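Local coordinates for protein tyrosinase (PDB 6JU7) that probably oxidises L-tyrosine and L-dopa to L-dopaquinone with molecular oxygen at a copper centre housed in this catalytic part of the enzyme, at residues 302-307 / 328-333; 268-273 / 336-341. The protein carries 1 engineered substitution. All coordinates share one frame; numbering follows the deposited sequence.

Contact 1 of 2, residues 302-307 / 328-333; sequences SSTRYD and LEAIHN. With TYR (tyrosine), chain E.
Ser303 and Thr304 converge on one carboxylate oxygen of Glu329, the tightly packed part of this contact. The hydroxyl OG of Ser303 donates to Glu329 OE1 at 2.8 Å, nearly in line with the C-O bond, whereas the backbone N of Thr304 meets the same OE1 at 3.1 Å from above the carboxylate plane, 42° out of it. With OE2 taken by the backbone N of Asn99, both oxygens are held and the carboxylate should have little freedom to rotate. An extended Glu329 side chain, CG anti to the backbone N (chi1 -170°), carries it across. Ser303 OG in turn accepts from Arg305 N at 2.9 Å, an ST turn that helps fix the hydroxyl. The looser side lies at partly exposed Thr304. Its CG2 is 3.9 Å from Ala330 N, and a water bridges Thr304 OG1, also hydrogen-bonded to Asn99 OD1, to Asn333 ND2, which has a further partner in Tyr271 OH. The Glu329 carboxylate thus anchors 302-307, while its backbone O, accepting from His332 ND1 at 3.1 Å in the ring plane, orients a copper ligand of the type-3 copper site of tyrosinases.

Contact 2 of 2, residues 268-273 / 336-341; sequences HPWYQN and HNWVGG. With TYR (tyrosine), chain E.
With CG anti to the carbonyl carbon in both Trp338 and Trp270, the second torsions differ (chi2 -19° and 104°) and help turn the indole planes against each other, giving a T-shaped (edge-to-face) pair beside an inverse gamma turn centred on Pro269. The six-membered rings have centroids 4.8 Å apart and planes at 65°. The edge of Trp338 provides the contact: its CH2 reaches over one face of Trp270, 3.6 Å from Trp270 CE3. A face of Trp338 is used as well, in two CH-pi contacts, from His268 CA at 3.8 Å to the six-membered centroid and from Pro269 CD at 3.9 Å to the five-membered one. Trp338 NE1 donates to Pro269 O at 3.2 Å, near the indole plane but well above the carbonyl plane, so the bond does not follow a lone pair. The indole thus combines apolar contacts with a satisfied N-H. Elsewhere on the helix, the copper ligand His336 presents a ring face to the phenol carbon CZ of the bound tyrosine. Asn337 grips that ligand's amino and carboxylate end with both arms of its amide: ND2 donates to the ligand OXT at 2.9 Å, almost straight, and OD1 accepts from the ligand N at 2.9 Å.

Helix 328-340 serves both contacts, whose centres lie about 13 Å apart, and contact 1 is nested along the chain inside the loop closed by contact 2. Contact 1 belongs to the core, with six of its seven touching residues buried, and relies on hydrogen bonds to a carboxylate; contact 2 is only partly buried and relies mainly on aromatic and CH-pi contacts. The two join where Asn333 ND2 and Tyr271 OH lie 3.0 Å apart, a probable hydrogen bond, and where Ala330 packs on Gln272. Each contributes one copper-binding histidine, His332 or His336, and both touch the bound tyrosine, but of the two only contact 2 hydrogen-bonds it, through Asn337, with Ser361 O as a further partner.

Contact 1 of 2, residues 302-307 / 328-333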
# COMPACT_ATOMS: atom_id res chain seq x y z
N SER B 302 -34.26 -7.78 -1.82
CA SER B 302 -33.58 -7.13 -0.70
C SER B 302 -32.56 -7.95 0.06
O SER B 302 -31.66 -7.33 0.65
CB SER B 302 -34.61 -6.62 0.34
OG SER B 302 -35.40 -7.70 0.86
N SER B 303 -32.66 -9.26 0.15
CA SER B 303 -31.92 -9.98 1.19
C SER B 303 -31.61 -11.42 0.83
O SER B 303 -32.35 -12.10 0.13
CB SER B 303 -32.72 -9.96 2.51
OG SER B 303 -32.01 -10.67 3.51
N THR B 304 -30.51 -11.89 1.39
CA THR B 304 -30.22 -13.32 1.32
C THR B 304 -31.24 -14.15 2.10
O THR B 304 -31.35 -15.37 1.97
CB THR B 304 -28.80 -13.57 1.88
OG1 THR B 304 -28.65 -12.93 3.15
CG2 THR B 304 -27.77 -12.96 0.95
N ARG B 305 -32.04 -13.51 2.95
CA ARG B 305 -33.01 -14.27 3.76
C ARG B 305 -34.02 -15.01 2.89
O ARG B 305 -34.57 -16.05 3.29
CB ARG B 305 -33.73 -13.35 4.75
CG ARG B 305 -34.63 -14.08 5.75
CD ARG B 305 -33.83 -14.89 6.74
N TYR B 306 -34.33 -14.49 1.70
CA TYR B 306 -35.45 -15.10 0.98
C TYR B 306 -35.17 -16.58 0.72
O TYR B 306 -36.09 -17.40 0.71
CB TYR B 306 -35.71 -14.36 -0.33
CG TYR B 306 -37.13 -14.49 -0.85
CD1 TYR B 306 -38.15 -13.66 -0.40
CD2 TYR B 306 -37.46 -15.47 -1.79
CE1 TYR B 306 -39.44 -13.80 -0.89
CE2 TYR B 306 -38.74 -15.62 -2.28
CZ TYR B 306 -39.74 -14.78 -1.82
OH TYR B 306 -41.03 -14.90 -2.30
N ASP B 307 -33.90 -16.91 0.54
CA ASP B 307 -33.47 -18.26 0.22
C ASP B 307 -32.93 -18.99 1.46
O ASP B 307 -32.22 -20.00 1.25
CB ASP B 307 -32.35 -18.25 -0.83
CG ASP B 307 -32.77 -17.62 -2.13
OD1 ASP B 307 -33.91 -17.83 -2.58
OD2 ASP B 307 -31.92 -16.89 -2.69
N LEU B 328 -29.59 -8.06 -3.97
CA LEU B 328 -28.81 -6.90 -3.57
C LEU B 328 -27.78 -7.25 -2.50
O LEU B 328 -26.62 -6.86 -2.57
CB LEU B 328 -29.76 -5.83 -2.99
CG LEU B 328 -29.07 -4.56 -2.49
CD1 LEU B 328 -28.58 -3.73 -3.67
CD2 LEU B 328 -30.02 -3.76 -1.60
N GLU B 329 -28.25 -7.95 -1.47
CA GLU B 329 -27.40 -8.23 -0.31
C GLU B 329 -26.27 -9.17 -0.67
O GLU B 329 -25.12 -8.99 -0.25
CB GLU B 329 -28.24 -8.77 0.85
CG GLU B 329 -27.43 -8.84 2.14
CD GLU B 329 -28.24 -9.29 3.34
OE1 GLU B 329 -29.43 -9.65 3.22
OE2 GLU B 329 -27.64 -9.29 4.44
N ALA B 330 -26.57 -10.15 -1.53
CA ALA B 330 -25.55 -11.07 -2.01
C ALA B 330 -24.49 -10.39 -2.85
O ALA B 330 -23.30 -10.69 -2.71
CB ALA B 330 -26.23 -12.19 -2.79
N ILE B 331 -24.89 -9.48 -3.74
CA ILE B 331 -23.87 -8.71 -4.46
C ILE B 331 -23.04 -7.88 -3.49
O ILE B 331 -21.79 -7.89 -3.57
CB ILE B 331 -24.52 -7.81 -5.55
CG1 ILE B 331 -25.24 -8.62 -6.62
CG2 ILE B 331 -23.48 -6.87 -6.14
CD1 ILE B 331 -26.03 -7.86 -7.65
N HIS B 332 -23.70 -7.22 -2.55
CA HIS B 332 -23.01 -6.40 -1.55
C HIS B 332 -22.02 -7.23 -0.75
O HIS B 332 -20.92 -6.77 -0.42
CB HIS B 332 -24.04 -5.68 -0.68
CG HIS B 332 -23.81 -5.62 0.79
ND1 HIS B 332 -24.07 -6.71 1.61
CD2 HIS B 332 -23.41 -4.63 1.62
CE1 HIS B 332 -23.80 -6.39 2.86
NE2 HIS B 332 -23.40 -5.13 2.90
N ASN B 333 -22.38 -8.47 -0.43
CA ASN B 333 -21.51 -9.33 0.34
C ASN B 333 -20.21 -9.61 -0.41
O ASN B 333 -19.13 -9.55 0.18
CB ASN B 333 -22.17 -10.68 0.64
CG ASN B 333 -23.29 -10.63 1.65
OD1 ASN B 333 -23.47 -9.62 2.35
ND2 ASN B 333 -24.01 -11.75 1.75
N TYR E . -17.95 -11.67 4.68
CA TYR E . -19.36 -11.62 4.33
C TYR E . -19.74 -12.86 3.52
O TYR E . -20.95 -13.13 3.41
CB TYR E . -19.72 -10.37 3.54
CG TYR E . -19.86 -9.08 4.32
CD1 TYR E . -21.11 -8.49 4.48
CD2 TYR E . -18.76 -8.43 4.87
CE1 TYR E . -21.26 -7.30 5.18
CE2 TYR E . -18.90 -7.25 5.57
CZ TYR E . -20.15 -6.68 5.72
OH TYR E . -20.28 -5.50 6.41
OXT TYR E . -18.82 -13.53 3.01
O HOH W 1 -26.09 -12.23 3.90

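Contact 2 of 2, residues 268-273 / 336-341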
# COMPACT_ATOMS: atom_id res chain seq x y z
N HIS B 268 -14.01 -11.17 -10.16
CA HIS B 268 -15.32 -11.50 -9.61
C HIS B 268 -15.42 -12.95 -9.15
O HIS B 268 -16.30 -13.69 -9.60
CB HIS B 268 -16.44 -11.14 -10.58
CG HIS B 268 -16.30 -11.76 -11.95
ND1 HIS B 268 -15.79 -11.07 -13.03
CD2 HIS B 268 -16.63 -12.98 -12.42
CE1 HIS B 268 -15.78 -11.85 -14.10
NE2 HIS B 268 -16.29 -13.01 -13.76
N PRO B 269 -14.58 -13.31 -8.19
CA PRO B 269 -14.69 -14.65 -7.58
C PRO B 269 -15.89 -14.74 -6.63
O PRO B 269 -15.75 -14.66 -5.41
CB PRO B 269 -13.34 -14.81 -6.88
CG PRO B 269 -12.96 -13.40 -6.51
CD PRO B 269 -13.43 -12.54 -7.66
N TRP B 270 -17.07 -14.91 -7.21
CA TRP B 270 -18.31 -15.09 -6.45
C TRP B 270 -18.17 -16.18 -5.38
O TRP B 270 -17.59 -17.24 -5.65
CB TRP B 270 -19.49 -15.45 -7.38
CG TRP B 270 -19.66 -14.40 -8.45
CD1 TRP B 270 -19.28 -14.53 -9.76
CD2 TRP B 270 -20.21 -13.08 -8.34
NE1 TRP B 270 -19.58 -13.40 -10.47
CE2 TRP B 270 -20.14 -12.48 -9.61
CE3 TRP B 270 -20.76 -12.34 -7.29
CZ2 TRP B 270 -20.61 -11.19 -9.86
CZ3 TRP B 270 -21.22 -11.05 -7.54
CH2 TRP B 270 -21.14 -10.48 -8.81
N TYR B 271 -18.75 -15.97 -4.19
CA TYR B 271 -18.66 -17.04 -3.19
C TYR B 271 -19.72 -18.11 -3.43
O TYR B 271 -19.55 -19.24 -2.95
CB TYR B 271 -18.71 -16.54 -1.75
CG TYR B 271 -20.00 -15.89 -1.31
CD1 TYR B 271 -21.10 -16.64 -0.90
CD2 TYR B 271 -20.11 -14.51 -1.28
CE1 TYR B 271 -22.27 -16.03 -0.50
CE2 TYR B 271 -21.28 -13.90 -0.89
CZ TYR B 271 -22.36 -14.65 -0.50
OH TYR B 271 -23.53 -14.05 -0.09
N GLN B 272 -20.76 -17.76 -4.18
CA GLN B 272 -21.84 -18.69 -4.47
C GLN B 272 -21.44 -19.77 -5.47
O GLN B 272 -20.61 -19.55 -6.35
CB GLN B 272 -23.06 -17.93 -5.01
CG GLN B 272 -23.68 -17.01 -3.98
CD GLN B 272 -23.14 -15.60 -4.01
OE1 GLN B 272 -22.02 -15.28 -4.41
NE2 GLN B 272 -23.99 -14.70 -3.50
N ASN B 273 -22.07 -20.93 -5.29
CA ASN B 273 -22.08 -22.00 -6.28
C ASN B 273 -22.93 -21.59 -7.48
O ASN B 273 -24.14 -21.36 -7.36
CB ASN B 273 -22.66 -23.28 -5.65
CG ASN B 273 -22.43 -24.50 -6.53
OD1 ASN B 273 -21.85 -24.37 -7.60
ND2 ASN B 273 -22.87 -25.67 -6.07
N HIS B 336 -17.95 -6.55 -0.59
CA HIS B 336 -17.24 -6.41 0.68
C HIS B 336 -16.01 -7.30 0.73
O HIS B 336 -14.93 -6.85 1.11
CB HIS B 336 -18.16 -6.77 1.85
CG HIS B 336 -18.87 -5.61 2.46
ND1 HIS B 336 -18.28 -4.80 3.40
CD2 HIS B 336 -20.12 -5.10 2.28
CE1 HIS B 336 -19.13 -3.84 3.78
NE2 HIS B 336 -20.26 -4.00 3.11
N ASN B 337 -16.19 -8.58 0.38
CA ASN B 337 -15.06 -9.51 0.41
C ASN B 337 -13.98 -9.07 -0.56
O ASN B 337 -12.78 -9.14 -0.25
CB ASN B 337 -15.56 -10.91 0.07
CG ASN B 337 -16.41 -11.53 1.16
OD1 ASN B 337 -16.30 -11.17 2.34
ND2 ASN B 337 -17.26 -12.49 0.81
N TRP B 338 -14.39 -8.59 -1.73
CA TRP B 338 -13.38 -8.29 -2.76
C TRP B 338 -12.61 -7.02 -2.45
O TRP B 338 -11.47 -6.88 -2.88
CB TRP B 338 -14.05 -8.15 -4.14
CG TRP B 338 -14.73 -9.42 -4.57
CD1 TRP B 338 -14.49 -10.68 -4.07
CD2 TRP B 338 -15.75 -9.57 -5.56
NE1 TRP B 338 -15.31 -11.60 -4.69
CE2 TRP B 338 -16.09 -10.94 -5.61
CE3 TRP B 338 -16.42 -8.68 -6.40
CZ2 TRP B 338 -17.06 -11.44 -6.48
CZ3 TRP B 338 -17.38 -9.16 -7.26
CH2 TRP B 338 -17.69 -10.52 -7.29
N VAL B 339 -13.25 -6.08 -1.77
CA VAL B 339 -12.55 -4.87 -1.35
C VAL B 339 -11.62 -5.14 -0.18
O VAL B 339 -10.48 -4.68 -0.15
CB VAL B 339 -13.56 -3.76 -1.01
CG1 VAL B 339 -12.84 -2.57 -0.35
CG2 VAL B 339 -14.32 -3.33 -2.26
N GLY B 340 -12.08 -5.86 0.84
CA GLY B 340 -11.28 -6.01 2.04
C GLY B 340 -10.24 -7.11 1.99
O GLY B 340 -9.23 -7.01 2.69
N GLY B 341 -10.48 -8.13 1.19
CA GLY B 341 -9.65 -9.33 1.22
C GLY B 341 -10.26 -10.36 2.14
O GLY B 341 -10.61 -10.02 3.27
N TYR E . -17.95 -11.67 4.68
CA TYR E . -19.36 -11.62 4.33
C TYR E . -19.74 -12.86 3.52
O TYR E . -20.95 -13.13 3.41
CB TYR E . -19.72 -10.37 3.54
CG TYR E . -19.86 -9.08 4.32
CD1 TYR E . -21.11 -8.49 4.48
CD2 TYR E . -18.76 -8.43 4.87
CE1 TYR E . -21.26 -7.30 5.18
CE2 TYR E . -18.90 -7.25 5.57
CZ TYR E . -20.15 -6.68 5.72
OH TYR E . -20.28 -5.50 6.41
OXT TYR E . -18.82 -13.53 3.01